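Hypothetical protein (Ralstonia eutropha, PDB 2OPK) is of unknown function but belongs to the cupin family and may be a sugar-phosphate isomerase related to mannose-6-phosphate isomerase. Local coordinates at residues Phe47-Ser61 with Pro79-Val93. Numbering follows the deposited sequence.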
ATOM      1  N   PHE B  47     -10.174  23.273  -6.651  1.00 27.32           N
ATOM      2  CA  PHE B  47     -10.601  22.006  -6.047  1.00 24.03           C
ATOM      3  C   PHE B  47      -9.712  21.535  -4.914  1.00 24.05           C
ATOM      4  O   PHE B  47      -8.487  21.453  -5.049  1.00 23.77           O
ATOM      5  CB  PHE B  47     -10.698  20.884  -7.092  1.00 25.30           C
ATOM      6  CG  PHE B  47     -11.122  19.540  -6.501  1.00 24.84           C
ATOM      7  CD1 PHE B  47     -12.475  19.238  -6.314  1.00 24.50           C
ATOM      8  CD2 PHE B  47     -10.171  18.603  -6.107  1.00 22.75           C
ATOM      9  CE1 PHE B  47     -12.883  18.039  -5.745  1.00 24.54           C
ATOM     10  CE2 PHE B  47     -10.573  17.385  -5.538  1.00 23.79           C
ATOM     11  CZ  PHE B  47     -11.938  17.102  -5.368  1.00 23.37           C
ATOM     12  N   TRP B  48     -10.355  21.182  -3.811  1.00 22.25           N
ATOM     13  CA  TRP B  48      -9.702  20.583  -2.682  1.00 22.37           C
ATOM     14  C   TRP B  48     -10.503  19.352  -2.259  1.00 24.44           C
ATOM     15  O   TRP B  48     -11.749  19.380  -2.262  1.00 24.13           O
ATOM     16  CB  TRP B  48      -9.625  21.564  -1.519  1.00 26.72           C
ATOM     17  CG  TRP B  48      -8.677  22.715  -1.761  1.00 28.71           C
ATOM     18  CD1 TRP B  48      -8.979  23.914  -2.348  1.00 32.50           C
ATOM     19  CD2 TRP B  48      -7.288  22.772  -1.430  1.00 29.04           C
ATOM     20  NE1 TRP B  48      -7.864  24.693  -2.426  1.00 32.10           N
ATOM     21  CE2 TRP B  48      -6.812  24.029  -1.854  1.00 33.66           C
ATOM     22  CE3 TRP B  48      -6.402  21.894  -0.812  1.00 27.16           C
ATOM     23  CZ2 TRP B  48      -5.479  24.434  -1.669  1.00 32.66           C
ATOM     24  CZ3 TRP B  48      -5.073  22.297  -0.636  1.00 30.25           C
ATOM     25  CH2 TRP B  48      -4.632  23.555  -1.051  1.00 31.64           C
ATOM     26  N   TYR B  49      -9.805  18.258  -1.932  1.00 21.22           N
ATOM     27  CA  TYR B  49     -10.473  17.117  -1.350  1.00 19.85           C
ATOM     28  C   TYR B  49     -10.702  17.478   0.125  1.00 22.24           C
ATOM     29  O   TYR B  49      -9.911  18.208   0.734  1.00 19.67           O
ATOM     30  CB  TYR B  49      -9.642  15.836  -1.417  1.00 19.27           C
ATOM     31  CG  TYR B  49      -9.417  15.243  -2.781  1.00 17.36           C
ATOM     32  CD1 TYR B  49     -10.444  14.566  -3.462  1.00 16.03           C
ATOM     33  CD2 TYR B  49      -8.170  15.303  -3.370  1.00 20.36           C
ATOM     34  CE1 TYR B  49     -10.220  14.002  -4.715  1.00 20.36           C
ATOM     35  CE2 TYR B  49      -7.929  14.737  -4.619  1.00 20.07           C
ATOM     36  CZ  TYR B  49      -8.948  14.093  -5.298  1.00 18.95           C
ATOM     37  OH  TYR B  49      -8.666  13.566  -6.549  1.00 18.03           O
ATOM     38  N   ASP B  50     -11.778  16.933   0.685  1.00 23.44           N
ATOM     39  CA  ASP B  50     -12.110  17.084   2.104  1.00 26.58           C
ATOM     40  C   ASP B  50     -13.009  15.902   2.486  1.00 25.49           C
ATOM     41  O   ASP B  50     -14.144  15.821   2.025  1.00 28.24           O
ATOM     42  CB  ASP B  50     -12.832  18.412   2.305  1.00 28.66           C
ATOM     43  CG  ASP B  50     -13.177  18.679   3.746  1.00 31.66           C
ATOM     44  OD1 ASP B  50     -13.005  17.793   4.589  1.00 33.82           O
ATOM     45  OD2 ASP B  50     -13.637  19.786   4.029  1.00 37.72           O
ATOM     46  N   SER B  51     -12.504  14.970   3.281  1.00 23.97           N
ATOM     47  CA  SER B  51     -13.238  13.713   3.555  1.00 24.52           C
ATOM     48  C   SER B  51     -13.455  13.492   5.039  1.00 23.66           C
ATOM     49  O   SER B  51     -12.614  13.883   5.832  1.00 23.94           O
ATOM     50  CB  SER B  51     -12.463  12.515   2.959  1.00 23.30           C
ATOM     51  OG  SER B  51     -12.950  11.251   3.417  1.00 19.11           O
ATOM     52  N   PRO B  52     -14.593  12.874   5.426  1.00 25.11           N
ATOM     53  CA  PRO B  52     -14.798  12.496   6.825  1.00 25.11           C
ATOM     54  C   PRO B  52     -13.990  11.257   7.242  1.00 24.67           C
ATOM     55  O   PRO B  52     -13.984  10.920   8.405  1.00 22.32           O
ATOM     56  CB  PRO B  52     -16.291  12.201   6.895  1.00 27.12           C
ATOM     57  CG  PRO B  52     -16.671  11.823   5.488  1.00 26.59           C
ATOM     58  CD  PRO B  52     -15.749  12.539   4.577  1.00 25.09           C
ATOM     59  N   GLN B  53     -13.372  10.572   6.281  1.00 23.49           N
ATOM     60  CA  GLN B  53     -12.451   9.459   6.547  1.00 22.84           C
ATOM     61  C   GLN B  53     -10.983   9.911   6.440  1.00 21.61           C
ATOM     62  O   GLN B  53     -10.656  10.913   5.787  1.00 20.23           O
ATOM     63  CB  GLN B  53     -12.681   8.348   5.538  1.00 22.54           C
ATOM     64  CG  GLN B  53     -13.959   7.531   5.689  1.00 25.84           C
ATOM     65  CD  GLN B  53     -13.981   6.364   4.715  1.00 25.99           C
ATOM     66  OE1 GLN B  53     -14.024   6.555   3.491  1.00 27.10           O
ATOM     67  NE2 GLN B  53     -13.930   5.149   5.251  1.00 31.42           N
ATOM     68  N   ASP B  54     -10.094   9.182   7.115  1.00 20.88           N
ATOM     69  CA  ASP B  54      -8.651   9.380   6.923  1.00 19.08           C
ATOM     70  C   ASP B  54      -8.312   8.758   5.577  1.00 19.58           C
ATOM     71  O   ASP B  54      -9.020   7.866   5.123  1.00 20.29           O
ATOM     72  CB  ASP B  54      -7.847   8.648   7.989  1.00 19.90           C
ATOM     73  CG  ASP B  54      -7.704   9.431   9.266  1.00 21.93           C
ATOM     74  OD1 ASP B  54      -8.480  10.372   9.532  1.00 23.88           O
ATOM     75  OD2 ASP B  54      -6.753   9.104   9.985  1.00 23.45           O
ATOM     76  N   GLU B  55      -7.248   9.239   4.951  1.00 19.22           N
ATOM     77  CA  GLU B  55      -6.686   8.644   3.738  1.00 19.58           C
ATOM     78  C   GLU B  55      -5.186   8.466   3.930  1.00 19.24           C
ATOM     79  O   GLU B  55      -4.524   9.328   4.533  1.00 21.74           O
ATOM     80  CB  GLU B  55      -6.957   9.513   2.505  1.00 19.31           C
ATOM     81  CG  GLU B  55      -6.455   8.867   1.197  1.00 21.39           C
ATOM     82  CD  GLU B  55      -6.736   9.677  -0.061  1.00 23.63           C
ATOM     83  OE1 GLU B  55      -7.485  10.694   0.025  1.00 26.41           O
ATOM     84  OE2 GLU B  55      -6.209   9.282  -1.144  1.00 20.55           O
ATOM     85  N   TRP B  56      -4.669   7.333   3.459  1.00 16.31           N
ATOM     86  CA  TRP B  56      -3.245   7.022   3.441  1.00 13.76           C
ATOM     87  C   TRP B  56      -2.994   6.732   1.967  1.00 12.84           C
ATOM     88  O   TRP B  56      -3.674   5.900   1.382  1.00 12.55           O
ATOM     89  CB  TRP B  56      -2.927   5.806   4.337  1.00 13.46           C
ATOM     90  CG  TRP B  56      -1.450   5.467   4.314  1.00 15.34           C
ATOM     91  CD1 TRP B  56      -0.492   5.943   5.152  1.00 17.82           C
ATOM     92  CD2 TRP B  56      -0.768   4.638   3.364  1.00 15.14           C
ATOM     93  NE1 TRP B  56       0.751   5.457   4.783  1.00 18.19           N
ATOM     94  CE2 TRP B  56       0.605   4.668   3.685  1.00 13.77           C
ATOM     95  CE3 TRP B  56      -1.183   3.861   2.279  1.00 17.85           C
ATOM     96  CZ2 TRP B  56       1.545   3.978   2.964  1.00 19.16           C
ATOM     97  CZ3 TRP B  56      -0.230   3.164   1.568  1.00 17.75           C
ATOM     98  CH2 TRP B  56       1.103   3.225   1.910  1.00 18.43           C
ATOM     99  N   VAL B  57      -2.057   7.422   1.346  1.00 15.18           N
ATOM    100  CA  VAL B  57      -1.883   7.305  -0.108  1.00 13.41           C
ATOM    101  C   VAL B  57      -0.418   7.316  -0.460  1.00 16.37           C
ATOM    102  O   VAL B  57       0.352   8.097   0.096  1.00 16.58           O
ATOM    103  CB  VAL B  57      -2.661   8.430  -0.868  1.00 17.39           C
ATOM    104  CG1 VAL B  57      -2.203   9.861  -0.442  1.00 15.77           C
ATOM    105  CG2 VAL B  57      -2.559   8.255  -2.358  1.00 17.59           C
HETATM  106  N   MSE B  58      -0.037   6.436  -1.385  1.00 14.90           N
HETATM  107  CA  MSE B  58       1.336   6.294  -1.798  1.00 16.82           C
HETATM  108  C   MSE B  58       1.487   6.211  -3.309  1.00 14.65           C
HETATM  109  O   MSE B  58       0.698   5.558  -3.981  1.00 11.91           O
HETATM  110  CB  MSE B  58       1.917   5.005  -1.199  1.00 15.18           C
HETATM  111  CG  MSE B  58       3.435   4.825  -1.399  1.00 21.38           C
HETATM  112 SE   MSE B  58       4.106   3.162  -0.559  0.75 21.54          SE
HETATM  113  CE  MSE B  58       2.939   2.030  -1.304  1.00  4.07           C
ATOM    114  N   VAL B  59       2.557   6.818  -3.811  1.00 12.91           N
ATOM    115  CA  VAL B  59       2.935   6.693  -5.239  1.00 14.19           C
ATOM    116  C   VAL B  59       3.722   5.414  -5.350  1.00 13.98           C
ATOM    117  O   VAL B  59       4.689   5.229  -4.628  1.00 12.44           O
ATOM    118  CB  VAL B  59       3.809   7.859  -5.713  1.00 14.50           C
ATOM    119  CG1 VAL B  59       4.220   7.649  -7.155  1.00 14.93           C
ATOM    120  CG2 VAL B  59       3.059   9.210  -5.524  1.00 16.91           C
ATOM    121  N   VAL B  60       3.296   4.533  -6.245  1.00 13.48           N
ATOM    122  CA  VAL B  60       3.952   3.242  -6.457  1.00 15.08           C
ATOM    123  C   VAL B  60       4.755   3.233  -7.763  1.00 15.80           C
ATOM    124  O   VAL B  60       5.784   2.543  -7.869  1.00 15.82           O
ATOM    125  CB  VAL B  60       2.903   2.100  -6.419  1.00 16.71           C
ATOM    126  CG1 VAL B  60       3.565   0.792  -6.321  1.00 24.21           C
ATOM    127  CG2 VAL B  60       2.030   2.234  -5.195  1.00 19.33           C
ATOM    128  N   SER B  61       4.274   3.974  -8.758  1.00 12.90           N
ATOM    129  CA  SER B  61       4.995   4.185  -9.995  1.00 13.87           C
ATOM    130  C   SER B  61       4.674   5.572 -10.500  1.00 14.26           C
ATOM    131  O   SER B  61       3.684   6.167 -10.092  1.00 13.58           O
ATOM    132  CB  SER B  61       4.652   3.151 -11.068  1.00 13.66           C
ATOM    133  OG  SER B  61       3.267   3.189 -11.373  1.00 19.64           O
ATOM    134  N   PRO B  79       8.065   7.243  -6.302  1.00 14.39           N
ATOM    135  CA  PRO B  79       7.671   5.892  -5.865  1.00 15.07           C
ATOM    136  C   PRO B  79       8.180   5.600  -4.459  1.00 14.03           C
ATOM    137  O   PRO B  79       9.348   5.867  -4.153  1.00 14.04           O
ATOM    138  CB  PRO B  79       8.350   4.990  -6.903  1.00 15.00           C
ATOM    139  CG  PRO B  79       8.352   5.824  -8.139  1.00 14.48           C
ATOM    140  CD  PRO B  79       8.708   7.198  -7.630  1.00 15.00           C
ATOM    141  N   GLY B  80       7.292   5.122  -3.596  1.00 13.55           N
ATOM    142  CA  GLY B  80       7.612   4.887  -2.192  1.00 12.27           C
ATOM    143  C   GLY B  80       7.180   5.984  -1.230  1.00 12.09           C
ATOM    144  O   GLY B  80       7.022   5.722  -0.054  1.00 11.73           O
ATOM    145  N   ASP B  81       7.025   7.216  -1.710  1.00 13.18           N
ATOM    146  CA  ASP B  81       6.513   8.310  -0.875  1.00 13.74           C
ATOM    147  C   ASP B  81       5.033   8.143  -0.611  1.00 14.58           C
ATOM    148  O   ASP B  81       4.241   7.891  -1.535  1.00 11.43           O
ATOM    149  CB  ASP B  81       6.758   9.688  -1.500  1.00 13.89           C
ATOM    150  CG  ASP B  81       8.230  10.071  -1.506  1.00 16.06           C
ATOM    151  OD1 ASP B  81       8.899   9.935  -0.461  1.00 16.42           O
ATOM    152  OD2 ASP B  81       8.717  10.552  -2.544  1.00 17.27           O
ATOM    153  N   TRP B  82       4.679   8.296   0.658  1.00 12.92           N
ATOM    154  CA  TRP B  82       3.318   8.175   1.134  1.00 16.04           C
ATOM    155  C   TRP B  82       2.940   9.366   2.010  1.00 14.33           C
ATOM    156  O   TRP B  82       3.797  10.089   2.543  1.00 11.68           O
ATOM    157  CB  TRP B  82       3.110   6.850   1.915  1.00 15.31           C
ATOM    158  CG  TRP B  82       4.037   6.629   3.088  1.00 16.78           C
ATOM    159  CD1 TRP B  82       5.188   5.874   3.101  1.00 17.62           C
ATOM    160  CD2 TRP B  82       3.861   7.118   4.440  1.00 17.44           C
ATOM    161  NE1 TRP B  82       5.743   5.887   4.372  1.00 18.29           N
ATOM    162  CE2 TRP B  82       4.950   6.642   5.205  1.00 17.14           C
ATOM    163  CE3 TRP B  82       2.892   7.927   5.075  1.00 22.02           C
ATOM    164  CZ2 TRP B  82       5.103   6.962   6.567  1.00 19.83           C
ATOM    165  CZ3 TRP B  82       3.047   8.237   6.435  1.00 18.21           C
ATOM    166  CH2 TRP B  82       4.142   7.753   7.157  1.00 18.82           C
ATOM    167  N   LEU B  83       1.632   9.558   2.148  1.00 15.45           N
ATOM    168  CA  LEU B  83       1.078  10.667   2.894  1.00 17.39           C
ATOM    169  C   LEU B  83      -0.161  10.230   3.648  1.00 16.75           C
ATOM    170  O   LEU B  83      -1.038   9.589   3.081  1.00 13.97           O
ATOM    171  CB  LEU B  83       0.720  11.796   1.931  1.00 18.39           C
ATOM    172  CG  LEU B  83      -0.067  13.009   2.453  1.00 18.58           C
ATOM    173  CD1 LEU B  83       0.773  13.835   3.413  1.00 23.14           C
ATOM    174  CD2 LEU B  83      -0.521  13.848   1.263  1.00 21.23           C
ATOM    175  N   HIS B  84      -0.232  10.580   4.927  1.00 17.16           N
ATOM    176  CA  HIS B  84      -1.441  10.356   5.692  1.00 18.69           C
ATOM    177  C   HIS B  84      -2.188  11.694   5.760  1.00 18.35           C
ATOM    178  O   HIS B  84      -1.644  12.686   6.230  1.00 18.45           O
ATOM    179  CB  HIS B  84      -1.143   9.814   7.081  1.00 21.30           C
ATOM    180  CG  HIS B  84      -2.333   9.827   7.992  1.00 23.92           C
ATOM    181  ND1 HIS B  84      -2.300  10.367   9.258  1.00 26.42           N
ATOM    182  CD2 HIS B  84      -3.604   9.398   7.798  1.00 26.65           C
ATOM    183  CE1 HIS B  84      -3.498  10.254   9.808  1.00 27.53           C
ATOM    184  NE2 HIS B  84      -4.312   9.685   8.935  1.00 18.59           N
ATOM    185  N   VAL B  85      -3.413  11.706   5.257  1.00 18.40           N
ATOM    186  CA  VAL B  85      -4.287  12.874   5.269  1.00 20.13           C
ATOM    187  C   VAL B  85      -5.438  12.613   6.253  1.00 19.38           C
ATOM    188  O   VAL B  85      -6.399  11.919   5.896  1.00 16.44           O
ATOM    189  CB  VAL B  85      -4.874  13.145   3.868  1.00 19.18           C
ATOM    190  CG1 VAL B  85      -5.835  14.319   3.901  1.00 24.24           C
ATOM    191  CG2 VAL B  85      -3.751  13.424   2.875  1.00 26.68           C
ATOM    192  N   PRO B  86      -5.367  13.190   7.473  1.00 20.89           N
ATOM    193  CA  PRO B  86      -6.440  13.016   8.464  1.00 21.58           C
ATOM    194  C   PRO B  86      -7.776  13.546   7.959  1.00 22.18           C
ATOM    195  O   PRO B  86      -7.796  14.407   7.064  1.00 21.19           O
ATOM    196  CB  PRO B  86      -5.968  13.856   9.647  1.00 21.74           C
ATOM    197  CG  PRO B  86      -4.501  13.998   9.461  1.00 23.53           C
ATOM    198  CD  PRO B  86      -4.304  14.070   8.002  1.00 22.90           C
ATOM    199  N   ALA B  87      -8.874  13.037   8.522  1.00 23.05           N
ATOM    200  CA  ALA B  87     -10.214  13.477   8.111  1.00 21.67           C
ATOM    201  C   ALA B  87     -10.322  14.976   8.277  1.00 23.12           C
ATOM    202  O   ALA B  87      -9.839  15.544   9.253  1.00 24.71           O
ATOM    203  CB  ALA B  87     -11.268  12.792   8.900  1.00 22.17           C
ATOM    204  N   HIS B  88     -10.908  15.600   7.272  1.00 24.69           N
ATOM    205  CA  HIS B  88     -11.128  17.034   7.192  1.00 26.56           C
ATOM    206  C   HIS B  88      -9.923  17.904   6.875  1.00 28.03           C
ATOM    207  O   HIS B  88     -10.089  19.113   6.732  1.00 28.59           O
ATOM    208  CB  HIS B  88     -11.980  17.540   8.354  1.00 26.65           C
ATOM    209  CG  HIS B  88     -13.292  16.830   8.434  1.00 25.54           C
ATOM    210  ND1 HIS B  88     -14.199  16.843   7.391  1.00 29.45           N
ATOM    211  CD2 HIS B  88     -13.811  16.013   9.380  1.00 27.59           C
ATOM    212  CE1 HIS B  88     -15.232  16.090   7.711  1.00 30.21           C
ATOM    213  NE2 HIS B  88     -15.027  15.582   8.918  1.00 30.61           N
ATOM    214  N   CYS B  89      -8.721  17.316   6.773  1.00 27.81           N
ATOM    215  CA  CYS B  89      -7.538  18.045   6.293  0.50 26.08           C
ATOM    216  C   CYS B  89      -7.673  18.047   4.805  1.00 26.19           C
ATOM    217  O   CYS B  89      -7.860  17.000   4.220  1.00 26.90           O
ATOM    218  CB  CYS B  89      -6.219  17.362   6.639  0.50 27.04           C
ATOM    219  SG  CYS B  89      -4.796  18.056   5.710  0.50 27.35           S
ATOM    220  N   ARG B  90      -7.597  19.222   4.195  1.00 27.30           N
ATOM    221  CA  ARG B  90      -7.840  19.366   2.776  1.00 28.06           C
ATOM    222  C   ARG B  90      -6.558  19.235   1.990  1.00 26.45           C
ATOM    223  O   ARG B  90      -5.493  19.638   2.463  1.00 22.81           O
ATOM    224  CB  ARG B  90      -8.549  20.694   2.469  1.00 28.55           C
ATOM    225  CG  ARG B  90      -9.871  20.890   3.252  1.00 31.62           C
ATOM    226  CD  ARG B  90     -10.884  21.752   2.487  1.00 38.36           C
ATOM    227  NE  ARG B  90     -10.403  23.091   2.104  1.00 46.35           N
ATOM    228  CZ  ARG B  90     -10.996  23.890   1.202  1.00 51.29           C
ATOM    229  NH1 ARG B  90     -12.089  23.503   0.549  1.00 53.91           N
ATOM    230  NH2 ARG B  90     -10.481  25.087   0.909  1.00 50.74           N
ATOM    231  N   HIS B  91      -6.667  18.634   0.803  1.00 23.44           N
ATOM    232  CA  HIS B  91      -5.501  18.436  -0.028  1.00 22.67           C
ATOM    233  C   HIS B  91      -5.888  18.403  -1.518  1.00 21.17           C
ATOM    234  O   HIS B  91      -7.058  18.305  -1.895  1.00 18.76           O
ATOM    235  CB  HIS B  91      -4.703  17.193   0.444  1.00 22.76           C
ATOM    236  CG  HIS B  91      -5.255  15.878  -0.036  1.00 25.14           C
ATOM    237  ND1 HIS B  91      -6.397  15.302   0.482  1.00 21.63           N
ATOM    238  CD2 HIS B  91      -4.796  15.016  -0.970  1.00 25.44           C
ATOM    239  CE1 HIS B  91      -6.631  14.160  -0.133  1.00 26.07           C
ATOM    240  NE2 HIS B  91      -5.677  13.965  -1.026  1.00 22.14           N
ATOM    241  N   ARG B  92      -4.890  18.572  -2.357  1.00 20.77           N
ATOM    242  CA  ARG B  92      -5.087  18.553  -3.783  1.00 20.41           C
ATOM    243  C   ARG B  92      -3.860  17.972  -4.450  1.00 19.33           C
ATOM    244  O   ARG B  92      -2.793  17.962  -3.857  1.00 17.25           O
ATOM    245  CB  ARG B  92      -5.365  19.968  -4.319  1.00 20.34           C
ATOM    246  CG  ARG B  92      -4.285  21.018  -3.994  1.00 21.02           C
ATOM    247  CD  ARG B  92      -4.663  22.393  -4.567  1.00 25.96           C
ATOM    248  NE  ARG B  92      -4.288  22.522  -5.980  1.00 31.81           N
ATOM    249  CZ  ARG B  92      -5.090  22.331  -7.030  1.00 35.62           C
ATOM    250  NH1 ARG B  92      -6.389  22.079  -6.900  1.00 32.20           N
ATOM    251  NH2 ARG B  92      -4.567  22.457  -8.246  1.00 40.13           N
ATOM    252  N   VAL B  93      -4.048  17.480  -5.681  1.00 17.56           N
ATOM    253  CA  VAL B  93      -2.972  16.984  -6.500  1.00 17.95           C
ATOM    254  C   VAL B  93      -2.489  18.156  -7.349  1.00 19.25           C
ATOM    255  O   VAL B  93      -3.225  18.669  -8.192  1.00 16.45           O
ATOM    256  CB  VAL B  93      -3.437  15.787  -7.367  1.00 16.02           C
ATOM    257  CG1 VAL B  93      -2.316  15.327  -8.266  1.00 18.01           C
ATOM    258  CG2 VAL B  93      -3.888  14.661  -6.458  1.00 18.90           C
TER
HETATM  259  O   HOH W   1     -12.482  20.895   6.633  1.00 39.35           O
HETATM  260  O   HOH W   2      -9.816  14.897   4.244  1.00 23.26           O
HETATM  261  O   HOH W   3      -8.779  12.374   4.661  1.00 15.95           O
HETATM  262  O   HOH W   4      -5.580  11.254  -2.500  1.00 23.52           O
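Trp48 sets CG beside its own backbone N and anti to the carbonyl carbon (chi1 -69°), and Arg92, with CG set between backbone N and carbonyl carbon (chi1 56°), lays its chain on that ring; on the indole's other face lies Arg90. In this cupin beta-barrel, strands 54-61 and 81-85 run antiparallel, and the loops beyond them carry the contact to strand 91-96. CD of Arg92 makes a CH-pi contact 3.6 Å from the centroid of the Trp48 six-membered ring, whereas the Arg90 guanidinium stacks nearly flat on the indole, while a salt bridge to Glu69 holds its NH2. Arg92 also sends NH1 to a lone pair of Phe47 O at 2.9 Å, in the carbonyl plane.

Tyr49 and His91 form a single antiparallel hydrogen-bonded bridge, and CD2 of Tyr49 sits over one face of the imidazole; Val85 CG2 covers the opposite face. At the ring's edge, water 4 lies in the imidazole plane, 3.1 Å from His91 NE2, and also sits close to Glu55 OE2, between His91 and Glu55, the latter on the face of the sheet that also bears Val57 and Leu83.

On the other face, Trp56 and Trp82 cross at about a right angle along their side chains, with ring planes only 31° apart, and Trp56 NE1 comes 3.3 Å from Trp82 CE3. Strand 81-85 is extended by a strand of the second subunit, so the sheet continues through the dimer interface. There the buried Asp54 illustrates how one carboxylate can tie several elements together: OD1 accepts from Ala87 N, and OD2 forms a salt bridge with Arg28 of the second subunit. His84 NE2 reaches the same OD2 at 2.7 Å, meeting it from above the carboxylate plane, though the oxygen lies almost in the imidazole plane.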